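Local structure of adenosine deaminase (Burkholderia ambifaria, 4GXW) at residues A[228-231]-A[235-238]; A[222-227]-A[246-251]; A[169-174]-A[204-209]; A[312-317]-A[329-334]. The protein probably catalyses the zinc-dependent hydrolytic deamination of an adenine-type base or nucleoside. One frame throughout, in Å; residues are numbered along the deposited sequence.

Contact 1: A[228-231]-A[235-238]; sequences ETAV and HVDR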
loop_
_atom_site.group_PDB
_atom_site.type_symbol
_atom_site.label_atom_id
_atom_site.label_comp_id
_atom_site.label_asym_id
_atom_site.label_seq_id
_atom_site.Cartn_x
_atom_site.Cartn_y
_atom_site.Cartn_z
ATOM N N GLU A 228 10.803 5.887 15.005
ATOM C CA GLU A 228 10.640 6.002 16.449
ATOM C C GLU A 228 9.564 7.029 16.824
ATOM O O GLU A 228 8.720 6.777 17.691
ATOM C CB GLU A 228 11.975 6.364 17.118
ATOM C CG GLU A 228 11.886 6.447 18.630
ATOM C CD GLU A 228 13.159 6.957 19.265
ATOM O OE1 GLU A 228 13.882 7.756 18.618
ATOM O OE2 GLU A 228 13.433 6.559 20.422
ATOM N N THR A 229 9.590 8.190 16.177
ATOM C CA THR A 229 8.594 9.223 16.437
ATOM C C THR A 229 7.178 8.740 16.084
ATOM O O THR A 229 6.237 8.942 16.860
ATOM C CB THR A 229 8.937 10.508 15.674
ATOM O OG1 THR A 229 10.194 10.999 16.156
ATOM C CG2 THR A 229 7.873 11.571 15.903
ATOM N N ALA A 230 7.016 8.083 14.936
ATOM C CA ALA A 230 5.699 7.568 14.568
ATOM C C ALA A 230 5.164 6.593 15.609
ATOM O O ALA A 230 4.000 6.685 16.034
ATOM C CB ALA A 230 5.744 6.908 13.205
ATOM N N VAL A 231 6.014 5.660 16.031
ATOM C CA VAL A 231 5.578 4.627 16.956
ATOM C C VAL A 231 5.399 5.139 18.383
ATOM O O VAL A 231 4.413 4.806 19.042
ATOM C CB VAL A 231 6.544 3.426 16.919
ATOM C CG1 VAL A 231 6.162 2.396 17.967
ATOM C CG2 VAL A 231 6.556 2.808 15.520
ATOM N N HIS A 235 2.054 7.270 18.308
ATOM C CA HIS A 235 1.400 6.042 18.771
ATOM C C HIS A 235 0.666 5.303 17.656
ATOM O O HIS A 235 -0.431 4.800 17.863
ATOM C CB HIS A 235 0.453 6.314 19.956
ATOM C CG HIS A 235 1.121 6.975 21.123
ATOM N ND1 HIS A 235 2.155 6.388 21.821
ATOM C CD2 HIS A 235 0.912 8.179 21.709
ATOM C CE1 HIS A 235 2.550 7.196 22.788
ATOM N NE2 HIS A 235 1.808 8.288 22.745
ATOM N N VAL A 236 1.280 5.210 16.483
ATOM C CA VAL A 236 0.629 4.538 15.362
ATOM C C VAL A 236 0.398 3.058 15.649
ATOM O O VAL A 236 1.142 2.416 16.405
ATOM C CB VAL A 236 1.406 4.700 14.028
ATOM C CG1 VAL A 236 1.481 6.166 13.637
ATOM C CG2 VAL A 236 2.802 4.089 14.115
ATOM N N ASP A 237 -0.646 2.528 15.032
ATOM C CA ASP A 237 -0.971 1.118 15.155
ATOM C C ASP A 237 -0.128 0.232 14.260
ATOM O O ASP A 237 0.092 -0.934 14.570
ATOM C CB ASP A 237 -2.457 0.904 14.881
ATOM C CG ASP A 237 -3.316 1.634 15.866
ATOM O OD1 ASP A 237 -3.381 1.178 17.034
ATOM O OD2 ASP A 237 -3.889 2.694 15.524
ATOM N N ARG A 238 0.315 0.779 13.136
ATOM C CA ARG A 238 1.267 0.085 12.276
ATOM C C ARG A 238 2.099 1.125 11.543
ATOM O O ARG A 238 1.818 2.318 11.636
ATOM C CB ARG A 238 0.581 -0.902 11.314
ATOM C CG ARG A 238 -0.418 -0.260 10.368
ATOM C CD ARG A 238 -1.075 -1.292 9.430
ATOM N NE ARG A 238 -1.881 -0.606 8.420
ATOM C CZ ARG A 238 -3.179 -0.802 8.185
ATOM N NH1 ARG A 238 -3.878 -1.714 8.846
ATOM N NH2 ARG A 238 -3.789 -0.082 7.259
HETATM O O HOH W 1 2.575 2.820 18.736
#

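Contact 2: A[222-227]-A[246-251]; sequences MPWRNV and VDNPEL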
loop_
_atom_site.group_PDB
_atom_site.type_symbol
_atom_site.label_atom_id
_atom_site.label_comp_id
_atom_site.label_asym_id
_atom_site.label_seq_id
_atom_site.Cartn_x
_atom_site.Cartn_y
_atom_site.Cartn_z
ATOM N N MET A 222 15.180 8.522 4.927
ATOM C CA MET A 222 14.977 9.408 6.072
ATOM C C MET A 222 15.355 8.694 7.369
ATOM O O MET A 222 15.318 7.462 7.435
ATOM C CB MET A 222 13.539 9.940 6.110
ATOM C CG MET A 222 13.233 10.955 5.020
ATOM S SD MET A 222 14.269 12.437 5.111
ATOM C CE MET A 222 15.501 12.068 3.864
ATOM N N PRO A 223 15.744 9.463 8.400
ATOM C CA PRO A 223 16.301 8.859 9.615
ATOM C C PRO A 223 15.366 7.862 10.303
ATOM O O PRO A 223 14.143 8.058 10.310
ATOM C CB PRO A 223 16.527 10.072 10.530
ATOM C CG PRO A 223 16.688 11.231 9.595
ATOM C CD PRO A 223 15.768 10.937 8.450
ATOM N N TRP A 224 15.941 6.813 10.900
ATOM C CA TRP A 224 15.157 5.880 11.711
ATOM C C TRP A 224 14.418 6.603 12.839
ATOM O O TRP A 224 13.394 6.115 13.326
ATOM C CB TRP A 224 16.017 4.729 12.255
ATOM C CG TRP A 224 17.147 5.142 13.154
ATOM C CD1 TRP A 224 18.469 5.250 12.816
ATOM C CD2 TRP A 224 17.067 5.472 14.549
ATOM N NE1 TRP A 224 19.204 5.644 13.904
ATOM C CE2 TRP A 224 18.371 5.786 14.981
ATOM C CE3 TRP A 224 16.017 5.542 15.470
ATOM C CZ2 TRP A 224 18.651 6.168 16.294
ATOM C CZ3 TRP A 224 16.297 5.915 16.773
ATOM C CH2 TRP A 224 17.604 6.223 17.172
ATOM N N ARG A 225 14.917 7.772 13.244
ATOM C CA ARG A 225 14.218 8.602 14.233
ATOM C C ARG A 225 12.764 8.839 13.852
ATOM O O ARG A 225 11.890 8.901 14.715
ATOM C CB ARG A 225 14.916 9.956 14.407
ATOM C CG ARG A 225 15.823 10.065 15.625
ATOM C CD ARG A 225 16.819 11.227 15.501
ATOM N NE ARG A 225 16.205 12.559 15.553
ATOM C CZ ARG A 225 15.825 13.271 14.493
ATOM N NH1 ARG A 225 15.289 14.475 14.665
ATOM N NH2 ARG A 225 15.972 12.787 13.262
ATOM N N ASN A 226 12.497 8.975 12.559
ATOM C CA ASN A 226 11.110 9.181 12.126
ATOM C C ASN A 226 10.230 7.982 12.441
ATOM O O ASN A 226 9.042 8.128 12.741
ATOM C CB ASN A 226 11.016 9.502 10.632
ATOM C CG ASN A 226 11.448 10.921 10.308
ATOM O OD1 ASN A 226 11.839 11.690 11.195
ATOM N ND2 ASN A 226 11.372 11.281 9.026
ATOM N N VAL A 227 10.797 6.781 12.338
ATOM C CA VAL A 227 10.060 5.577 12.721
ATOM C C VAL A 227 9.775 5.583 14.220
ATOM O O VAL A 227 8.647 5.309 14.656
ATOM C CB VAL A 227 10.823 4.298 12.308
ATOM C CG1 VAL A 227 10.008 3.045 12.643
ATOM C CG2 VAL A 227 11.145 4.343 10.820
ATOM N N VAL A 246 16.342 -0.602 10.235
ATOM C CA VAL A 246 17.399 -1.611 10.274
ATOM C C VAL A 246 18.731 -1.019 10.733
ATOM O O VAL A 246 19.630 -1.757 11.140
ATOM C CB VAL A 246 17.595 -2.337 8.927
ATOM C CG1 VAL A 246 16.291 -2.977 8.470
ATOM C CG2 VAL A 246 18.141 -1.379 7.872
ATOM N N ASP A 247 18.848 0.308 10.676
ATOM C CA ASP A 247 20.045 1.004 11.150
ATOM C C ASP A 247 20.164 0.972 12.675
ATOM O O ASP A 247 21.224 1.277 13.220
ATOM C CB ASP A 247 20.050 2.463 10.677
ATOM C CG ASP A 247 20.153 2.595 9.171
ATOM O OD1 ASP A 247 20.636 1.652 8.516
ATOM O OD2 ASP A 247 19.765 3.657 8.641
ATOM N N ASN A 248 19.081 0.607 13.359
ATOM C CA ASN A 248 19.046 0.606 14.822
ATOM C C ASN A 248 18.534 -0.738 15.336
ATOM O O ASN A 248 17.341 -0.902 15.589
ATOM C CB ASN A 248 18.149 1.748 15.327
ATOM C CG ASN A 248 18.174 1.911 16.844
ATOM O OD1 ASN A 248 18.483 0.982 17.585
ATOM N ND2 ASN A 248 17.820 3.102 17.309
ATOM N N PRO A 249 19.437 -1.716 15.478
ATOM C CA PRO A 249 18.957 -3.021 15.939
ATOM C C PRO A 249 18.339 -2.989 17.343
ATOM O O PRO A 249 17.497 -3.839 17.632
ATOM C CB PRO A 249 20.206 -3.914 15.883
ATOM C CG PRO A 249 21.372 -2.986 15.694
ATOM C CD PRO A 249 20.839 -1.752 15.030
ATOM N N GLU A 250 18.713 -2.031 18.188
ATOM C CA GLU A 250 18.080 -1.911 19.502
ATOM C C GLU A 250 16.589 -1.590 19.387
ATOM O O GLU A 250 15.753 -2.194 20.063
ATOM C CB GLU A 250 18.761 -0.837 20.349
ATOM C CG GLU A 250 20.269 -0.866 20.299
ATOM C CD GLU A 250 20.824 0.170 19.351
ATOM O OE1 GLU A 250 21.339 -0.212 18.277
ATOM O OE2 GLU A 250 20.737 1.375 19.678
ATOM N N LEU A 251 16.254 -0.624 18.540
ATOM C CA LEU A 251 14.856 -0.277 18.326
ATOM C C LEU A 251 14.114 -1.425 17.643
ATOM O O LEU A 251 12.939 -1.675 17.930
ATOM C CB LEU A 251 14.742 1.013 17.509
ATOM C CG LEU A 251 13.431 1.788 17.650
ATOM C CD1 LEU A 251 13.129 2.065 19.118
ATOM C CD2 LEU A 251 13.491 3.093 16.883
HETATM O O HOH W 2 18.657 6.141 9.606
#

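Contact 3: A[169-174]-A[204-209]; sequences AIVDWM and RDARAA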
loop_
_atom_site.group_PDB
_atom_site.type_symbol
_atom_site.label_atom_id
_atom_site.label_comp_id
_atom_site.label_asym_id
_atom_site.label_seq_id
_atom_site.Cartn_x
_atom_site.Cartn_y
_atom_site.Cartn_z
ATOM N N ALA A 169 -7.741 19.406 9.781
ATOM C CA ALA A 169 -8.979 19.530 9.009
ATOM C C ALA A 169 -9.516 18.166 8.563
ATOM O O ALA A 169 -10.728 17.936 8.550
ATOM C CB ALA A 169 -8.783 20.470 7.807
ATOM N N ILE A 170 -8.621 17.246 8.212
ATOM C CA ILE A 170 -9.041 15.904 7.809
ATOM C C ILE A 170 -9.773 15.174 8.927
ATOM O O ILE A 170 -10.834 14.568 8.702
ATOM C CB ILE A 170 -7.839 15.052 7.370
ATOM C CG1 ILE A 170 -7.260 15.605 6.069
ATOM C CG2 ILE A 170 -8.223 13.578 7.224
ATOM C CD1 ILE A 170 -5.966 14.950 5.669
ATOM N N VAL A 171 -9.216 15.233 10.134
ATOM C CA VAL A 171 -9.848 14.568 11.260
ATOM C C VAL A 171 -11.211 15.202 11.555
ATOM O O VAL A 171 -12.177 14.492 11.843
ATOM C CB VAL A 171 -8.945 14.535 12.513
ATOM C CG1 VAL A 171 -9.621 13.760 13.626
ATOM C CG2 VAL A 171 -7.603 13.886 12.178
ATOM N N ASP A 172 -11.290 16.532 11.451
ATOM C CA ASP A 172 -12.569 17.239 11.591
ATOM C C ASP A 172 -13.594 16.711 10.573
ATOM O O ASP A 172 -14.743 16.416 10.914
ATOM C CB ASP A 172 -12.389 18.759 11.409
ATOM C CG ASP A 172 -11.637 19.421 12.557
ATOM O OD1 ASP A 172 -11.600 18.856 13.672
ATOM O OD2 ASP A 172 -11.102 20.532 12.345
ATOM N N TRP A 173 -13.174 16.595 9.319
ATOM C CA TRP A 173 -14.051 16.058 8.280
ATOM C C TRP A 173 -14.521 14.648 8.608
ATOM O O TRP A 173 -15.695 14.322 8.431
ATOM C CB TRP A 173 -13.342 16.056 6.925
ATOM C CG TRP A 173 -13.272 17.395 6.271
ATOM C CD1 TRP A 173 -14.217 18.382 6.316
ATOM C CD2 TRP A 173 -12.201 17.896 5.462
ATOM N NE1 TRP A 173 -13.795 19.466 5.581
ATOM C CE2 TRP A 173 -12.558 19.193 5.055
ATOM C CE3 TRP A 173 -10.980 17.368 5.040
ATOM C CZ2 TRP A 173 -11.731 19.975 4.246
ATOM C CZ3 TRP A 173 -10.163 18.145 4.236
ATOM C CH2 TRP A 173 -10.536 19.435 3.859
ATOM N N MET A 174 -13.597 13.814 9.075
ATOM C CA MET A 174 -13.910 12.420 9.388
ATOM C C MET A 174 -14.932 12.313 10.512
ATOM O O MET A 174 -15.866 11.517 10.429
ATOM C CB MET A 174 -12.642 11.640 9.740
ATOM C CG MET A 174 -11.715 11.425 8.539
ATOM S SD MET A 174 -10.089 10.815 9.002
ATOM C CE MET A 174 -10.493 9.205 9.689
ATOM N N ARG A 204 -3.104 13.153 17.555
ATOM C CA ARG A 204 -3.805 13.243 18.834
ATOM C C ARG A 204 -5.314 13.262 18.626
ATOM O O ARG A 204 -6.061 12.525 19.280
ATOM C CB ARG A 204 -3.408 14.516 19.585
ATOM C CG ARG A 204 -4.198 14.740 20.877
ATOM C CD ARG A 204 -4.135 16.188 21.315
ATOM N NE ARG A 204 -4.903 17.054 20.422
ATOM C CZ ARG A 204 -5.035 18.366 20.585
ATOM N NH1 ARG A 204 -4.437 18.976 21.603
ATOM N NH2 ARG A 204 -5.758 19.070 19.724
ATOM N N ASP A 205 -5.764 14.099 17.702
ATOM C CA ASP A 205 -7.190 14.239 17.454
ATOM C C ASP A 205 -7.785 12.948 16.893
ATOM O O ASP A 205 -8.891 12.567 17.277
ATOM C CB ASP A 205 -7.465 15.395 16.481
ATOM C CG ASP A 205 -7.243 16.761 17.097
ATOM O OD1 ASP A 205 -6.932 16.866 18.300
ATOM O OD2 ASP A 205 -7.411 17.750 16.354
ATOM N N ALA A 206 -7.075 12.275 15.991
ATOM C CA ALA A 206 -7.604 11.047 15.394
ATOM C C ALA A 206 -7.802 9.974 16.450
ATOM O O ALA A 206 -8.855 9.328 16.499
ATOM C CB ALA A 206 -6.686 10.550 14.290
ATOM N N ARG A 207 -6.797 9.815 17.309
ATOM C CA ARG A 207 -6.855 8.807 18.355
ATOM C C ARG A 207 -7.945 9.161 19.365
ATOM O O ARG A 207 -8.687 8.286 19.812
ATOM C CB ARG A 207 -5.494 8.609 19.020
ATOM C CG ARG A 207 -4.469 8.024 18.051
ATOM C CD ARG A 207 -3.202 7.558 18.747
ATOM N NE ARG A 207 -3.366 6.220 19.322
ATOM C CZ ARG A 207 -3.148 5.908 20.597
ATOM N NH1 ARG A 207 -2.755 6.829 21.469
ATOM N NH2 ARG A 207 -3.324 4.657 21.007
ATOM N N ALA A 208 -8.077 10.444 19.699
ATOM C CA ALA A 208 -9.127 10.865 20.634
ATOM C C ALA A 208 -10.525 10.630 20.060
ATOM O O ALA A 208 -11.500 10.485 20.799
ATOM C CB ALA A 208 -8.956 12.335 21.017
ATOM N N ALA A 209 -10.619 10.603 18.737
ATOM C CA ALA A 209 -11.884 10.379 18.045
ATOM C C ALA A 209 -12.144 8.890 17.815
ATOM O O ALA A 209 -13.144 8.528 17.191
ATOM C CB ALA A 209 -11.894 11.129 16.713
HETATM O O HOH W 3 -9.648 17.233 14.750
#

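Contact 4: A[312-317]-A[329-334]; sequences EAWELM and KQFMLN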
loop_
_atom_site.group_PDB
_atom_site.type_symbol
_atom_site.label_atom_id
_atom_site.label_comp_id
_atom_site.label_asym_id
_atom_site.label_seq_id
_atom_site.Cartn_x
_atom_site.Cartn_y
_atom_site.Cartn_z
ATOM N N GLU A 312 2.061 -10.348 -8.091
ATOM C CA GLU A 312 3.436 -10.031 -8.446
ATOM C C GLU A 312 4.242 -9.502 -7.259
ATOM O O GLU A 312 5.439 -9.785 -7.141
ATOM C CB GLU A 312 3.460 -9.021 -9.597
ATOM C CG GLU A 312 3.044 -9.597 -10.948
ATOM C CD GLU A 312 2.901 -8.537 -12.024
ATOM O OE1 GLU A 312 2.403 -7.431 -11.709
ATOM O OE2 GLU A 312 3.298 -8.797 -13.184
ATOM N N ALA A 313 3.600 -8.724 -6.390
ATOM C CA ALA A 313 4.293 -8.234 -5.208
ATOM C C ALA A 313 4.735 -9.386 -4.310
ATOM O O ALA A 313 5.866 -9.409 -3.827
ATOM C CB ALA A 313 3.421 -7.230 -4.447
ATOM N N TRP A 314 3.846 -10.358 -4.126
ATOM C CA TRP A 314 4.172 -11.568 -3.388
ATOM C C TRP A 314 5.274 -12.384 -4.088
ATOM O O TRP A 314 6.219 -12.851 -3.447
ATOM C CB TRP A 314 2.888 -12.387 -3.126
ATOM C CG TRP A 314 2.104 -11.759 -2.031
ATOM C CD1 TRP A 314 1.261 -10.693 -2.131
ATOM C CD2 TRP A 314 2.159 -12.099 -0.636
ATOM N NE1 TRP A 314 0.765 -10.362 -0.889
ATOM C CE2 TRP A 314 1.305 -11.206 0.043
ATOM C CE3 TRP A 314 2.836 -13.077 0.097
ATOM C CZ2 TRP A 314 1.115 -11.264 1.427
ATOM C CZ3 TRP A 314 2.647 -13.132 1.465
ATOM C CH2 TRP A 314 1.794 -12.231 2.115
ATOM N N GLU A 315 5.166 -12.520 -5.407
ATOM C CA GLU A 315 6.183 -13.219 -6.193
ATOM C C GLU A 315 7.588 -12.640 -5.960
ATOM O O GLU A 315 8.541 -13.389 -5.739
ATOM C CB GLU A 315 5.834 -13.155 -7.680
ATOM C CG GLU A 315 6.937 -13.687 -8.585
ATOM C CD GLU A 315 6.592 -13.594 -10.057
ATOM O OE1 GLU A 315 5.386 -13.631 -10.390
ATOM O OE2 GLU A 315 7.525 -13.479 -10.892
ATOM N N LEU A 316 7.705 -11.310 -5.985
ATOM C CA LEU A 316 9.006 -10.661 -5.817
ATOM C C LEU A 316 9.687 -11.013 -4.497
ATOM O O LEU A 316 10.910 -11.143 -4.439
ATOM C CB LEU A 316 8.877 -9.140 -5.944
ATOM C CG LEU A 316 8.606 -8.603 -7.349
ATOM C CD1 LEU A 316 8.394 -7.094 -7.308
ATOM C CD2 LEU A 316 9.736 -8.968 -8.305
ATOM N N MET A 317 8.903 -11.157 -3.434
ATOM C CA MET A 317 9.474 -11.537 -2.142
ATOM C C MET A 317 10.215 -12.875 -2.231
ATOM O O MET A 317 11.282 -13.054 -1.635
ATOM C CB MET A 317 8.379 -11.614 -1.077
ATOM C CG MET A 317 7.577 -10.341 -0.927
ATOM S SD MET A 317 8.535 -8.908 -0.385
ATOM C CE MET A 317 8.672 -9.226 1.364
ATOM N N LYS A 329 4.111 -17.572 4.370
ATOM C CA LYS A 329 3.007 -17.885 5.269
ATOM C C LYS A 329 2.984 -16.921 6.461
ATOM O O LYS A 329 1.924 -16.426 6.859
ATOM C CB LYS A 329 3.084 -19.336 5.758
ATOM C CG LYS A 329 1.840 -19.788 6.517
ATOM C CD LYS A 329 1.935 -21.226 6.978
ATOM C CE LYS A 329 0.684 -21.636 7.751
ATOM N NZ LYS A 329 0.755 -23.066 8.164
ATOM N N GLN A 330 4.159 -16.648 7.024
ATOM C CA GLN A 330 4.260 -15.684 8.112
ATOM C C GLN A 330 3.839 -14.284 7.668
ATOM O O GLN A 330 3.154 -13.586 8.409
ATOM C CB GLN A 330 5.662 -15.677 8.722
ATOM C CG GLN A 330 5.994 -16.958 9.469
ATOM C CD GLN A 330 4.902 -17.355 10.449
ATOM O OE1 GLN A 330 4.498 -16.561 11.298
ATOM N NE2 GLN A 330 4.408 -18.589 10.323
ATOM N N PHE A 331 4.234 -13.875 6.463
ATOM C CA PHE A 331 3.815 -12.567 5.965
ATOM C C PHE A 331 2.288 -12.477 5.849
ATOM O O PHE A 331 1.707 -11.430 6.130
ATOM C CB PHE A 331 4.424 -12.251 4.594
ATOM C CG PHE A 331 5.927 -12.190 4.566
ATOM C CD1 PHE A 331 6.684 -11.990 5.717
ATOM C CD2 PHE A 331 6.585 -12.348 3.360
ATOM C CE1 PHE A 331 8.068 -11.931 5.653
ATOM C CE2 PHE A 331 7.965 -12.299 3.291
ATOM C CZ PHE A 331 8.710 -12.101 4.439
ATOM N N MET A 332 1.654 -13.560 5.409
ATOM C CA MET A 332 0.196 -13.633 5.360
ATOM C C MET A 332 -0.408 -13.430 6.750
ATOM O O MET A 332 -1.339 -12.636 6.932
ATOM C CB MET A 332 -0.261 -14.982 4.786
ATOM C CG MET A 332 -1.778 -15.104 4.732
ATOM S SD MET A 332 -2.349 -16.731 4.210
ATOM C CE MET A 332 -1.971 -17.700 5.661
ATOM N N LEU A 333 0.140 -14.129 7.735
ATOM C CA LEU A 333 -0.326 -13.975 9.106
ATOM C C LEU A 333 -0.079 -12.562 9.639
ATOM O O LEU A 333 -0.912 -12.017 10.369
ATOM C CB LEU A 333 0.306 -15.038 10.009
ATOM C CG LEU A 333 -0.083 -16.482 9.661
ATOM C CD1 LEU A 333 0.757 -17.458 10.456
ATOM C CD2 LEU A 333 -1.569 -16.710 9.920
ATOM N N ASN A 334 1.047 -11.959 9.252
ATOM C CA ASN A 334 1.334 -10.574 9.628
ATOM C C ASN A 334 0.289 -9.602 9.094
ATOM O O ASN A 334 -0.097 -8.647 9.772
ATOM C CB ASN A 334 2.724 -10.148 9.146
ATOM C CG ASN A 334 3.845 -10.955 9.776
ATOM O OD1 ASN A 334 3.663 -11.619 10.812
ATOM N ND2 ASN A 334 5.024 -10.883 9.163
#

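Contact 1: A[228-231]-A[235-238]
The imidazole of H235 and the backbone carbonyls of A230 and V231 are the flat groups here. V231 O approaches the ring obliquely, 3.9 Å from ND1, and the same oxygen lies 3.3 Å from H235 CA in a C-H···O contact. V236 N donates to A230 O at 3.1 Å along an almost straight line (172°), the donor tilted 27° from the carbonyl plane. Beside this bond V236 sets its branches against the acceptor: CG2 lies 3.4 Å from A230 O. With chi1 at -62°, CG1 is anti to the carbonyl carbon of its own residue, and CG2 is left to reach A230 CB and V231 CG2, each at 4.2 Å. V236 also rests on the strand 212-217 that carries the zinc ligand H216.

A water donates to both V231 O and V236 O and ties the two backbones a second time. H235, with positive phi, is the first residue beyond helix 224-232 to leave helical geometry, and it turns the chain toward strand 238-239. Two carbonyls of the helix's last turn thus find partners in the exit loop and a bridging water, while the V236 methyls lie against the acceptor oxygen of A230, which would be expected to limit the access of water to it.

Contact 2: A[222-227]-A[246-251]
W224 presents its indole to N248, D247 and L251, and N248 makes the closest approach. The CB of N248 stands over the five-membered ring in a CH-pi contact, 4.0 Å from its centroid and 10° off the normal. Beyond it the amide end of N248 lies over the same ring system, displaced toward the rim of the benzo part, its plane almost perpendicular (81°) to the indole. L251 adds a methyl at the six-membered ring, CD2 to W224 CE3 at 3.8 Å, while D247 brings its CB to within 3.9 Å of W224 CD1.

The next shell explains how the indole is placed. Its CG is wedged between the backbone N and the carbonyl carbon (chi1 61°), a setting that swings the ring across to the approach and first turn of helix 249-258. A water accepts from W224 N and donates to D247 OD2 at 2.9 Å, and so links the backbone N of W224 to the carboxylate of D247. Farther out, M222 O is hydrogen-bonded to T244 OG1 before the helix, and within its first turn N226 ND2 donates to a carboxylate oxygen of E191.

N248 occupies the N-cap position of helix 249-258, and W224 opens helix 224-232. Two successive helices of the beta/alpha barrel are therefore joined at their starts, as the chain passes from strand 212-217 through 238-239, in the alternating pattern of the TIM-barrel fold of adenosine deaminases.

Contact 3: A[169-174]-A[204-209]
V171 faces D205 and A206 with both of its methyl branches, and its rotamer decides which branch meets which neighbour. CG1 is anti to the backbone N (chi1 -177°) and is thereby directed at the backbone of the opposite helix, 3.8 Å from the carbonyl carbon of D205 and as close to A206 N. The same methyl lies 3.9 Å from D205 CB. CG2, set beside its own backbone N, turns instead to the side chain of A206, with 4.1 Å between CG2 and A206 CB. A small alanine here lets the helices come close, V171 CA and A206 CA being 5.9 Å apart.

Toward the solvent side the chemistry changes. D205 folds its carboxylate back beside its own backbone N (chi1 -72°), where R204 grips it side-on: NE and NH2 both donate to OD1, each at 2.9 Å, with the oxygen close to the guanidinium plane. NH2 engages its syn lone pair, whereas NE meets it nearly along the C-O bond. The other carboxylate oxygen, OD2, accepts a hydrogen bond from a water that also donates to D172 OD1, so that two acids which might repel each other are linked by solvent, and the arginine would probably offset part of the charge on D205.

Inward, A206 and M174 both rest on I185 of strand 184-188, while A209 O accepts from R178. Helices 164-176 and 200-208 are connected through that strand, and their valine-on-alanine packing is that of neighbouring helices on the outer layer of a beta/alpha barrel.

Contact 4: A[312-317]-A[329-334]
W314 drives the far corner of its indole into the shallow notch between F331 and M332. CH2, at the tip of the benzo ring, is the bump: it sits 3.6 Å from F331 CB and equally far from M332 N, which meets the indole at its edge, in the ring plane. CZ3 follows 3.7 Å from F331 CB, so two adjacent ring carbons share the hollow. The floor of the notch is backbone and beta carbon; M332 CB lies on its other flank, 4.4 Å from CH2, before that side chain leads away toward W353 and F357 of helix 343-371.

A second bump runs the other way. The indole of W314 and the phenyl of F331 pass side by side, pointing opposite ways, and the phenyl comes up against M317. The methionine chain is bent at chi2 (-63°) and again at chi3 (-79°), a double fold that delivers its terminal methyl CE to 3.7 Å from F331 CE2. The segment axes stay 12.1 Å apart and cross at 134°, nearer antiparallel than parallel, and long side chains span the distance.

Neighbours complete the filling: L328 and P298 touch both W314 and M317, and F323 makes an edge-to-face contact with the F331 ring. P298 ends strand 295-298, shortly before the zinc ligand D301, and the side chain of W314 is about 10 Å from that of H35. The result is an aromatic and methionine core between helices 310-319 and 325-338, which follow the barrel's last strand in this deaminase fold.

Contacts 1 and 2 share helix 224-232, the first at its exit and the second at its start, and they touch where E228 packs on L251. Contact 3 meets contact 1 through R207 and H235 but lies on the opposite side of the chain's centre from contact 4, about 32 Å away between centres. Contact 1 combines a backbone hydrogen bond and a water bridge with small aliphatic packing, whereas ring-to-side-chain packing carries contact 2, which is only partly buried. Contact 3 pairs a buried aliphatic patch with a wetter, charged edge facing solvent. Contact 4 lies nearest the chain's centre, all its touching residues are buried, and no hydrogen bond joins its two segments.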